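Local coordinates for protein putative enoyl-CoA hydratase (PDB 3G64) that probably acts on acyl-CoA substrates, perhaps hydrating enoyl-CoA thioesters, as expected of a trimeric member of the enoyl-CoA hydratase/isomerase (crotonase) family, at residues V27-L32 against A64-G69; F114-A119 against A134-V139; D36-L41 against E70-C75; G128-L133 against M160-L165. All coordinates share one frame; numbering follows the deposited sequence. Where two conformers were deposited one is given.

Contact 1 of 4, residues V27-L32 against A64-G69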
loop_
_atom_site.group_PDB
_atom_site.type_symbol
_atom_site.label_atom_id
_atom_site.label_comp_id
_atom_site.label_asym_id
_atom_site.label_seq_id
_atom_site.Cartn_x
_atom_site.Cartn_y
_atom_site.Cartn_z
ATOM N N VAL A 27 -2.368 6.831 30.811
ATOM C CA VAL A 27 -2.067 7.587 29.604
ATOM C C VAL A 27 -0.794 8.401 29.809
ATOM O O VAL A 27 -0.724 9.216 30.721
ATOM C CB VAL A 27 -3.200 8.545 29.224
ATOM C CG1 VAL A 27 -2.792 9.399 28.042
ATOM C CG2 VAL A 27 -4.441 7.774 28.885
ATOM N N ALA A 28 0.229 8.150 28.989
ATOM C CA ALA A 28 1.424 8.983 29.017
ATOM C C ALA A 28 1.271 10.134 28.037
ATOM O O ALA A 28 0.822 9.942 26.903
ATOM C CB ALA A 28 2.639 8.150 28.657
ATOM N N THR A 29 1.644 11.336 28.463
ATOM C CA THR A 29 1.757 12.454 27.539
ATOM C C THR A 29 3.207 12.894 27.464
ATOM O O THR A 29 3.830 13.197 28.482
ATOM C CB THR A 29 0.871 13.649 27.962
ATOM O OG1 THR A 29 -0.473 13.190 28.138
ATOM C CG2 THR A 29 0.892 14.722 26.884
ATOM N N VAL A 30 3.759 12.881 26.255
ATOM C CA VAL A 30 5.139 13.289 26.041
ATOM C C VAL A 30 5.059 14.583 25.255
ATOM O O VAL A 30 4.618 14.607 24.097
ATOM C CB VAL A 30 5.952 12.218 25.258
ATOM C CG1 VAL A 30 7.410 12.678 25.033
ATOM C CG2 VAL A 30 5.930 10.863 26.001
ATOM N N THR A 31 5.432 15.683 25.891
ATOM C CA THR A 31 5.447 16.938 25.182
ATOM C C THR A 31 6.877 17.325 24.850
ATOM O O THR A 31 7.719 17.455 25.751
ATOM C CB THR A 31 4.793 18.039 26.014
ATOM O OG1 THR A 31 3.514 17.578 26.491
ATOM C CG2 THR A 31 4.638 19.283 25.164
ATOM N N LEU A 32 7.152 17.499 23.558
ATOM C CA LEU A 32 8.473 17.944 23.118
ATOM C C LEU A 32 8.857 19.267 23.780
ATOM O O LEU A 32 8.023 20.150 23.980
ATOM C CB LEU A 32 8.511 18.083 21.612
ATOM C CG LEU A 32 8.188 16.770 20.908
ATOM C CD1 LEU A 32 8.113 17.005 19.422
ATOM C CD2 LEU A 32 9.264 15.689 21.259
ATOM N N ALA A 64 -1.748 4.005 26.592
ATOM C CA ALA A 64 -1.781 4.914 25.442
ATOM C C ALA A 64 -0.753 6.005 25.649
ATOM O O ALA A 64 -0.441 6.389 26.785
ATOM C CB ALA A 64 -3.165 5.553 25.264
ATOM N N LEU A 65 -0.240 6.533 24.548
ATOM C CA LEU A 65 0.713 7.625 24.639
ATOM C C LEU A 65 0.384 8.702 23.613
ATOM O O LEU A 65 0.150 8.422 22.420
ATOM C CB LEU A 65 2.155 7.089 24.482
ATOM C CG LEU A 65 3.288 8.129 24.585
ATOM C CD1 LEU A 65 4.580 7.469 25.057
ATOM C CD2 LEU A 65 3.505 8.838 23.266
ATOM N N VAL A 66 0.348 9.935 24.095
ATOM C CA VAL A 66 0.174 11.111 23.251
ATOM C C VAL A 66 1.515 11.798 23.087
ATOM O O VAL A 66 2.235 12.048 24.070
ATOM C CB VAL A 66 -0.822 12.111 23.863
ATOM C CG1 VAL A 66 -0.918 13.378 22.998
ATOM C CG2 VAL A 66 -2.201 11.463 24.046
ATOM N N LEU A 67 1.867 12.081 21.840
ATOM C CA LEU A 67 3.070 12.837 21.536
ATOM C C LEU A 67 2.624 14.245 21.100
ATOM O O LEU A 67 1.870 14.403 20.153
ATOM C CB LEU A 67 3.861 12.122 20.425
ATOM C CG LEU A 67 5.187 12.713 19.894
ATOM C CD1 LEU A 67 6.163 12.987 21.024
ATOM C CD2 LEU A 67 5.858 11.778 18.832
ATOM N N ALA A 68 3.089 15.262 21.800
ATOM C CA ALA A 68 2.624 16.631 21.564
ATOM C C ALA A 68 3.784 17.625 21.506
ATOM O O ALA A 68 4.902 17.301 21.902
ATOM C CB ALA A 68 1.646 17.030 22.628
ATOM N N GLY A 69 3.497 18.827 21.005
ATOM C CA GLY A 69 4.447 19.931 20.969
ATOM C C GLY A 69 3.756 21.247 21.345
ATOM O O GLY A 69 2.648 21.514 20.886
#
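Val-30 meets Val-66 and Ala-68 at the middle of two parallel strands, 27-32 and 64-69, whose axes diverge by 24°. Its backbone is held at both polar atoms: Val-30 N donates to Val-66 O at 2.8 Å with an N-H...O angle of 180°, and Val-30 O accepts from Ala-68 N at 2.8 Å. One residue of strand 27-32 is thus bracketed by two residues of its neighbour, the signature of parallel pairing. The ladder continues both ways, with Val-66 N giving to Ala-28 O at 2.8 Å and Leu-32 N to Ala-68 O, also at 2.8 Å.

The side chain of Val-30 leaves by the face it shares with Ala-28, Leu-65 and Leu-67. With chi1 at 180° its two methyls part along the strand: Val-30 CG2 lies 3.8 Å from Leu-65 CD1, while CG1 lies 4.2 Å from Leu-67 CD1, so one valine bridges two leucines. Leu-67 CD1 is in turn 4.1 Å from Leu-32 CD2, extending the apolar row. Val-66 and Ala-68 point to the other face, where Val-66 CB stands 4.3 Å from Thr-29 CG2 and the small Ala-68 sits beside Thr-31.

Helix 43-58 joins the two strands in a beta-alpha-beta unit and lies over the Val-30 face, with Leu-52 on Val-30 and Leu-53 and Leu-56 on Leu-65. Helix 205-217 covers the Val-27 and Val-66 side; strand 19-24 runs antiparallel beyond 27-32, and strand 116-120 continues the sheet past 64-69.

Contact 2 of 4, residues F114-A119 against A134-V139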
loop_
_atom_site.group_PDB
_atom_site.type_symbol
_atom_site.label_atom_id
_atom_site.label_comp_id
_atom_site.label_asym_id
_atom_site.label_seq_id
_atom_site.Cartn_x
_atom_site.Cartn_y
_atom_site.Cartn_z
ATOM N N PHE A 114 1.427 -0.289 22.991
ATOM C CA PHE A 114 0.308 0.621 23.257
ATOM C C PHE A 114 0.249 1.562 22.090
ATOM O O PHE A 114 1.269 1.828 21.455
ATOM C CB PHE A 114 0.477 1.424 24.559
ATOM C CG PHE A 114 1.871 1.962 24.784
ATOM C CD1 PHE A 114 2.284 3.147 24.186
ATOM C CD2 PHE A 114 2.768 1.276 25.606
ATOM C CE1 PHE A 114 3.580 3.639 24.390
ATOM C CE2 PHE A 114 4.053 1.745 25.821
ATOM C CZ PHE A 114 4.469 2.940 25.206
ATOM N N PRO A 115 -0.951 2.070 21.798
ATOM C CA PRO A 115 -1.158 3.035 20.720
ATOM C C PRO A 115 -0.475 4.369 21.022
ATOM O O PRO A 115 -0.466 4.862 22.165
ATOM C CB PRO A 115 -2.695 3.253 20.690
ATOM C CG PRO A 115 -3.253 2.490 21.838
ATOM C CD PRO A 115 -2.178 1.742 22.550
ATOM N N VAL A 116 0.088 4.949 19.975
ATOM C CA VAL A 116 0.724 6.247 20.072
ATOM C C VAL A 116 -0.082 7.211 19.222
ATOM O O VAL A 116 -0.441 6.888 18.080
ATOM C CB VAL A 116 2.191 6.156 19.579
ATOM C CG1 VAL A 116 2.820 7.554 19.463
ATOM C CG2 VAL A 116 2.990 5.250 20.522
ATOM N N ILE A 117 -0.389 8.379 19.785
ATOM C CA ILE A 117 -1.211 9.373 19.112
ATOM C C ILE A 117 -0.416 10.683 18.974
ATOM O O ILE A 117 0.086 11.217 19.965
ATOM C CB ILE A 117 -2.487 9.634 19.959
ATOM C CG1 ILE A 117 -3.257 8.320 20.132
ATOM C CG2 ILE A 117 -3.333 10.786 19.375
ATOM C CD1 ILE A 117 -3.924 8.204 21.467
ATOM N N ALA A 118 -0.278 11.189 17.753
ATOM C CA ALA A 118 0.386 12.487 17.554
ATOM C C ALA A 118 -0.642 13.606 17.480
ATOM O O ALA A 118 -1.584 13.553 16.666
ATOM C CB ALA A 118 1.262 12.468 16.292
ATOM N N ALA A 119 -0.482 14.598 18.352
ATOM C CA ALA A 119 -1.403 15.735 18.416
ATOM C C ALA A 119 -0.795 16.837 17.561
ATOM O O ALA A 119 0.164 17.494 17.986
ATOM C CB ALA A 119 -1.552 16.216 19.886
ATOM N N ALA A 134 4.910 7.795 12.094
ATOM C CA ALA A 134 5.098 6.517 12.782
ATOM C C ALA A 134 3.991 6.230 13.810
ATOM O O ALA A 134 3.708 5.077 14.137
ATOM C CB ALA A 134 6.475 6.457 13.451
ATOM N N ALA A 135 3.379 7.289 14.308
ATOM C CA ALA A 135 2.294 7.168 15.286
ATOM C C ALA A 135 1.162 6.322 14.719
ATOM O O ALA A 135 0.968 6.235 13.488
ATOM C CB ALA A 135 1.757 8.598 15.673
ATOM N N ASP A 136 0.422 5.673 15.602
ATOM C CA ASP A 136 -0.731 4.917 15.164
ATOM C C ASP A 136 -1.851 5.847 14.711
ATOM O O ASP A 136 -2.586 5.527 13.745
ATOM C CB ASP A 136 -1.177 3.994 16.297
ATOM C CG ASP A 136 -0.028 3.082 16.744
ATOM O OD1 ASP A 136 0.317 2.168 15.961
ATOM O OD2 ASP A 136 0.567 3.319 17.822
ATOM N N PHE A 137 -1.968 6.998 15.389
ATOM C CA PHE A 137 -3.016 7.980 15.082
ATOM C C PHE A 137 -2.404 9.367 14.925
ATOM O O PHE A 137 -1.520 9.750 15.702
ATOM C CB PHE A 137 -4.111 8.034 16.170
ATOM C CG PHE A 137 -4.864 6.743 16.372
ATOM C CD1 PHE A 137 -6.091 6.530 15.751
ATOM C CD2 PHE A 137 -4.354 5.754 17.194
ATOM C CE1 PHE A 137 -6.790 5.343 15.943
ATOM C CE2 PHE A 137 -5.042 4.541 17.390
ATOM C CZ PHE A 137 -6.259 4.341 16.762
ATOM N N ARG A 138 -2.878 10.107 13.914
ATOM C CA ARG A 138 -2.557 11.525 13.748
ATOM C C ARG A 138 -3.848 12.361 13.896
ATOM O O ARG A 138 -4.741 12.344 13.034
ATOM C CB ARG A 138 -1.880 11.798 12.400
ATOM C CG ARG A 138 -0.384 11.319 12.326
ATOM C CD ARG A 138 0.060 10.991 10.885
ATOM N NE ARG A 138 -0.720 9.862 10.395
ATOM C CZ ARG A 138 -0.538 8.597 10.786
ATOM N NH1 ARG A 138 -1.341 7.647 10.327
ATOM N NH2 ARG A 138 0.441 8.269 11.630
ATOM N N VAL A 139 -3.941 13.066 15.012
ATOM C CA VAL A 139 -5.081 13.948 15.309
ATOM C C VAL A 139 -4.622 15.379 15.046
ATOM O O VAL A 139 -3.762 15.902 15.743
ATOM C CB VAL A 139 -5.529 13.733 16.763
ATOM C CG1 VAL A 139 -6.601 14.724 17.173
ATOM C CG2 VAL A 139 -6.006 12.262 16.949
#
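Asp-136 reaches across to the start of strand 116-120, where its OD2 accepts Val-116 N at 2.7 Å through the lone pair facing away from OD1. A chi1 of -56° turns the carboxylate back beside its own backbone N and over Val-116, whose side chain it crosses at about a right angle. This buried acid is compensated elsewhere too, since OD2 pairs with Lys-228 and OD1 with Arg-110.

Beyond it the parallel ladder begins: Phe-137 N donates to Val-116 O at 3.1 Å, and Ala-118 N to Phe-137 O at 2.8 Å. On one face, Phe-137 has a chi1 of -61°, which brings its ring back along the strand until Pro-115 CB meets it edge-on, 4.2 Å from CE2. Ile-117 sends its two branches to different partners: CG1 approaches the ring obliquely, 4.1 Å from Phe-137 CD2, while CG2 runs alongside Val-139, 3.9 Å from its CG2. On the other side Ala-118 CB lies 4.0 Å from Ala-135 CB, in the turn before the strand, and Arg-138 folds back so that NH2 donates to Ala-135 O at 2.8 Å, arriving from above the carbonyl plane; its NE bonds to Leu-195 O.

Pro-115 and Phe-137 also pack on Met-180 and Leu-181 of the second subunit. Parallel strands in the core sheet, one entered from helix 127-134 through the short turn Ala-135 to Asp-136, are characteristic of the crotonase-like spiral fold.

Contact 3 of 4, residues D36-L41 against E70-C75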
loop_
_atom_site.group_PDB
_atom_site.type_symbol
_atom_site.label_atom_id
_atom_site.label_comp_id
_atom_site.label_asym_id
_atom_site.label_seq_id
_atom_site.Cartn_x
_atom_site.Cartn_y
_atom_site.Cartn_z
ATOM N N ASP A 36 10.013 27.719 21.768
ATOM C CA ASP A 36 10.613 28.895 21.128
ATOM C C ASP A 36 11.414 28.530 19.880
ATOM O O ASP A 36 11.748 29.390 19.078
ATOM C CB ASP A 36 11.516 29.667 22.111
ATOM C CG ASP A 36 10.760 30.181 23.344
ATOM O OD1 ASP A 36 9.504 30.244 23.323
ATOM O OD2 ASP A 36 11.436 30.533 24.345
ATOM N N LYS A 37 11.747 27.252 19.740
ATOM C CA LYS A 37 12.470 26.771 18.562
ATOM C C LYS A 37 11.593 25.807 17.761
ATOM O O LYS A 37 12.109 24.997 16.979
ATOM C CB LYS A 37 13.711 25.982 18.985
ATOM C CG LYS A 37 14.715 26.744 19.785
ATOM C CD LYS A 37 16.035 25.978 19.821
ATOM C CE LYS A 37 17.220 26.946 19.945
ATOM N NZ LYS A 37 17.478 27.787 18.731
ATOM N N LEU A 38 10.279 25.888 17.958
ATOM C CA LEU A 38 9.367 24.980 17.276
ATOM C C LEU A 38 9.750 23.535 17.609
ATOM O O LEU A 38 9.715 22.652 16.757
ATOM C CB LEU A 38 9.407 25.238 15.768
ATOM C CG LEU A 38 8.697 26.558 15.420
ATOM C CD1 LEU A 38 9.066 27.039 14.028
ATOM C CD2 LEU A 38 7.191 26.434 15.571
ATOM N N ASN A 39 10.167 23.328 18.855
ATOM C CA ASN A 39 10.465 22.008 19.365
ATOM C C ASN A 39 11.521 21.229 18.589
ATOM O O ASN A 39 11.526 19.989 18.599
ATOM C CB ASN A 39 9.155 21.250 19.460
ATOM C CG ASN A 39 8.132 22.027 20.276
ATOM O OD1 ASN A 39 8.470 22.531 21.354
ATOM N ND2 ASN A 39 6.895 22.138 19.772
ATOM N N ALA A 40 12.420 21.952 17.928
ATOM C CA ALA A 40 13.523 21.310 17.217
ATOM C C ALA A 40 14.269 20.331 18.129
ATOM O O ALA A 40 14.639 20.649 19.270
ATOM C CB ALA A 40 14.498 22.356 16.635
ATOM N N LEU A 41 14.515 19.147 17.594
ATOM C CA LEU A 41 15.116 18.059 18.339
ATOM C C LEU A 41 16.638 18.155 18.449
ATOM O O LEU A 41 17.334 18.526 17.504
ATOM C CB LEU A 41 14.740 16.735 17.672
ATOM C CG LEU A 41 13.251 16.431 17.579
ATOM C CD1 LEU A 41 13.005 15.204 16.677
ATOM C CD2 LEU A 41 12.728 16.204 18.976
ATOM N N GLU A 70 4.386 22.067 22.179
ATOM C CA GLU A 70 3.792 23.376 22.503
ATOM C C GLU A 70 4.327 24.485 21.604
ATOM O O GLU A 70 5.324 24.291 20.895
ATOM C CB GLU A 70 3.976 23.723 23.978
ATOM C CG GLU A 70 2.961 23.019 24.853
ATOM C CD GLU A 70 3.275 23.105 26.339
ATOM O OE1 GLU A 70 4.310 23.710 26.708
ATOM O OE2 GLU A 70 2.477 22.552 27.131
ATOM N N GLY A 71 3.657 25.638 21.621
ATOM C CA GLY A 71 4.067 26.768 20.812
ATOM C C GLY A 71 3.358 26.833 19.476
ATOM O O GLY A 71 2.239 26.373 19.339
ATOM N N ARG A 72 4.030 27.403 18.484
ATOM C CA ARG A 72 3.436 27.652 17.171
ATOM C C ARG A 72 3.313 26.402 16.280
ATOM O O ARG A 72 2.691 26.453 15.219
ATOM C CB ARG A 72 4.254 28.711 16.412
ATOM C CG ARG A 72 4.390 30.064 17.140
ATOM C CD ARG A 72 5.350 31.022 16.403
ATOM N NE ARG A 72 6.712 30.494 16.272
ATOM C CZ ARG A 72 7.708 30.738 17.124
ATOM N NH1 ARG A 72 7.519 31.511 18.187
ATOM N NH2 ARG A 72 8.904 30.207 16.915
ATOM N N GLY A 73 3.934 25.298 16.675
ATOM C CA GLY A 73 3.828 24.090 15.880
ATOM C C GLY A 73 4.312 22.822 16.563
ATOM O O GLY A 73 4.898 22.834 17.647
ATOM N N PHE A 74 4.069 21.705 15.895
ATOM C CA PHE A 74 4.366 20.415 16.477
ATOM C C PHE A 74 5.878 20.191 16.612
ATOM O O PHE A 74 6.385 20.045 17.726
ATOM C CB PHE A 74 3.712 19.306 15.653
ATOM C CG PHE A 74 4.041 17.928 16.138
ATOM C CD1 PHE A 74 3.493 17.447 17.319
ATOM C CD2 PHE A 74 4.890 17.104 15.406
ATOM C CE1 PHE A 74 3.775 16.154 17.757
ATOM C CE2 PHE A 74 5.186 15.813 15.839
ATOM C CZ PHE A 74 4.631 15.339 17.010
ATOM N N CYS A 75 6.595 20.175 15.486
ATOM C CA CYS A 75 8.045 19.906 15.520
ATOM C C CYS A 75 8.641 20.222 14.155
ATOM O O CYS A 75 8.199 19.666 13.143
ATOM C CB CYS A 75 8.304 18.418 15.832
ATOM S SG CYS A 75 10.114 17.998 15.993
HETATM O O HOH W 1 10.534 31.817 19.141
HETATM O O HOH W 2 6.720 22.196 23.315
#
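Asn-39 points its amide into the curve of loop 70-75, where ND2 donates to two backbone carbonyls. Asn-39 ND2 meets Glu-70 O at 2.9 Å in the carbonyl plane, on a lone pair, and Phe-74 O at 3.0 Å from well above the carbonyl plane. Both acceptors are tilted only slightly from the amide plane, so the pair of bonds fixes the rotation of the group and ties the two ends of the loop together. A water bound to Glu-70 N also lies within bonding distance of Asn-39 OD1.

Lys-37 to Ala-40 form a type I' turn, and its left-handed central residues, Leu-38 and Asn-39, supply most of the surface that segment 36-41 buries. In the crotonase family the loop that continues from Cys-75 into Ser-76 and Gly-77 probably contributes a backbone N-H to the oxyanion hole, and Leu-38 bonds to Ser-76 through its backbone.

Leu-38, in one of its two deposited conformers, crosses Arg-72 at about a right angle, with CD2 lying 3.8 Å from Arg-72 CB and 3.6 Å from Gly-73 N. The guanidinium, swung over by a bend at chi3 (-60°), reaches Asp-36 O through a water in its plane, 3.2 Å from Arg-72 NH1. Deeper in, Leu-41 CG rests 3.8 Å from Cys-75 SG.

Contact 4 of 4, residues G128-L133 against M160-L165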
loop_
_atom_site.group_PDB
_atom_site.type_symbol
_atom_site.label_atom_id
_atom_site.label_comp_id
_atom_site.label_asym_id
_atom_site.label_seq_id
_atom_site.Cartn_x
_atom_site.Cartn_y
_atom_site.Cartn_z
ATOM N N GLY A 128 10.119 15.647 12.568
ATOM C CA GLY A 128 8.786 15.883 13.126
ATOM C C GLY A 128 7.678 15.210 12.319
ATOM O O GLY A 128 6.741 14.616 12.861
ATOM N N ALA A 129 7.798 15.287 11.001
ATOM C CA ALA A 129 6.846 14.624 10.126
ATOM C C ALA A 129 6.985 13.091 10.208
ATOM O O ALA A 129 5.992 12.374 10.106
ATOM C CB ALA A 129 7.050 15.114 8.659
ATOM N N VAL A 130 8.201 12.576 10.409
ATOM C CA VAL A 130 8.347 11.110 10.439
ATOM C C VAL A 130 7.848 10.544 11.752
ATOM O O VAL A 130 7.251 9.462 11.779
ATOM C CB VAL A 130 9.787 10.610 10.146
ATOM C CG1 VAL A 130 9.798 9.022 9.974
ATOM C CG2 VAL A 130 10.327 11.288 8.894
ATOM N N LEU A 131 8.082 11.271 12.842
ATOM C CA LEU A 131 7.516 10.871 14.127
ATOM C C LEU A 131 5.986 10.843 14.043
ATOM O O LEU A 131 5.349 9.908 14.514
ATOM C CB LEU A 131 7.960 11.846 15.220
ATOM C CG LEU A 131 9.434 11.679 15.613
ATOM C CD1 LEU A 131 9.801 12.708 16.690
ATOM C CD2 LEU A 131 9.699 10.229 16.094
ATOM N N ALA A 132 5.406 11.855 13.413
ATOM C CA ALA A 132 3.960 11.867 13.208
ATOM C C ALA A 132 3.531 10.645 12.378
ATOM O O ALA A 132 2.580 9.950 12.710
ATOM C CB ALA A 132 3.529 13.170 12.519
ATOM N N LEU A 133 4.257 10.384 11.299
ATOM C CA LEU A 133 3.914 9.281 10.406
ATOM C C LEU A 133 4.011 7.916 11.121
ATOM O O LEU A 133 3.270 6.988 10.807
ATOM C CB LEU A 133 4.880 9.329 9.200
ATOM C CG LEU A 133 4.715 8.355 8.032
ATOM C CD1 LEU A 133 3.358 8.597 7.356
ATOM C CD2 LEU A 133 5.874 8.554 7.051
HETATM N N MSE A 160 15.212 7.816 8.664
HETATM C CA MSE A 160 14.589 7.197 9.830
HETATM C C MSE A 160 13.266 6.462 9.532
HETATM O O MSE A 160 12.316 6.484 10.327
HETATM C CB MSE A 160 14.461 8.239 10.966
HETATM C CG MSE A 160 13.579 9.443 10.657
HETATM SE SE MSE A 160 13.903 10.941 11.920
HETATM C CE MSE A 160 12.982 10.252 13.506
ATOM N N GLY A 161 13.219 5.773 8.396
ATOM C CA GLY A 161 12.061 4.951 8.072
ATOM C C GLY A 161 11.001 5.584 7.183
ATOM O O GLY A 161 10.026 4.934 6.841
ATOM N N ALA A 162 11.178 6.843 6.805
ATOM C CA ALA A 162 10.143 7.550 6.048
ATOM C C ALA A 162 9.851 6.893 4.699
ATOM O O ALA A 162 8.728 6.871 4.262
ATOM C CB ALA A 162 10.547 9.017 5.834
ATOM N N ALA A 163 10.868 6.370 4.031
ATOM C CA ALA A 163 10.640 5.786 2.720
ATOM C C ALA A 163 10.026 4.385 2.829
ATOM O O ALA A 163 9.491 3.851 1.841
ATOM C CB ALA A 163 11.936 5.735 1.902
ATOM N N TYR A 164 10.098 3.796 4.017
ATOM C CA TYR A 164 9.355 2.555 4.279
ATOM C C TYR A 164 7.902 2.893 4.641
ATOM O O TYR A 164 6.939 2.345 4.058
ATOM C CB TYR A 164 10.020 1.788 5.428
ATOM C CG TYR A 164 9.237 0.596 5.938
ATOM C CD1 TYR A 164 9.399 -0.680 5.365
ATOM C CD2 TYR A 164 8.340 0.736 7.002
ATOM C CE1 TYR A 164 8.671 -1.787 5.840
ATOM C CE2 TYR A 164 7.597 -0.360 7.485
ATOM C CZ TYR A 164 7.769 -1.612 6.912
ATOM O OH TYR A 164 7.027 -2.682 7.416
ATOM N N LEU A 165 7.719 3.796 5.602
ATOM C CA LEU A 165 6.355 4.060 6.067
ATOM C C LEU A 165 5.515 4.829 5.051
ATOM O O LEU A 165 4.351 4.511 4.840
ATOM C CB LEU A 165 6.388 4.839 7.364
ATOM C CG LEU A 165 6.895 4.062 8.577
ATOM C CD1 LEU A 165 7.150 5.047 9.740
ATOM C CD2 LEU A 165 5.903 2.953 8.988
#
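Val-130 and Leu-133 of helix 127-134 pack against Met-160, Ala-162 and Leu-165 in a buried, apolar contact between that helix and the start of helix 162-170, inside the crotonase-like fold. Helix 127-134 follows the glycine-rich turn that in relatives probably directs its N-terminal end at the substrate thioester; the contact lies along its flank.

Between the two segments the contact is wholly van der Waals. Val-130 points at the first residues of the second helix with its methyls divided: CG1 sits 3.6 Å from Met-160 O and 3.9 Å from Met-160 CG, whereas CG2 meets Ala-162 CB at 3.8 Å. One turn on, Leu-133 and Leu-165 slide past each other in opposite directions, Leu-133 CD2 lying 3.8 Å from Leu-165 CB.

Gly-161 occupies the N-cap position, and its carbonyl accepts Leu-165 N at 2.9 Å; its own N bonds to Asp-246 of the third subunit. Val-106 of helix 92-111 touches Val-130, Met-160 and Leu-165, adding a third helix to the apolar cluster. Met-160, present as selenomethionine, holds CG between its backbone N and carbonyl carbon (chi1 62°), which lays the chain across Val-130; a further bend at chi3 (-75°) then carries CE to 4.2 Å from Leu-131 CD2.

How the contacts relate
Contacts 1 and 2, with centres about 9 Å apart, belong to one sheet, joined where strand 64-69 pairs with 116-120 through probable hydrogen bonds Leu-65 O to Ile-117 N and Leu-67 N to Ile-117 O, each 2.7 Å. Contact 3 lies at the C-terminal ends of the strands of contact 1: Asn-39 ND2 lies 3.5 Å from Gly-69 CA. Contact 4 borders contact 2 through Arg-138, whose NH2 is 2.9 Å from Ala-132 O. It also meets contact 3, Cys-75 CB being 3.7 Å from Gly-128 CA, close to where the family's oxyanion hole would be expected. A bound zinc ion is about 11 Å from the Leu-165 side chain, too far to be a ligand.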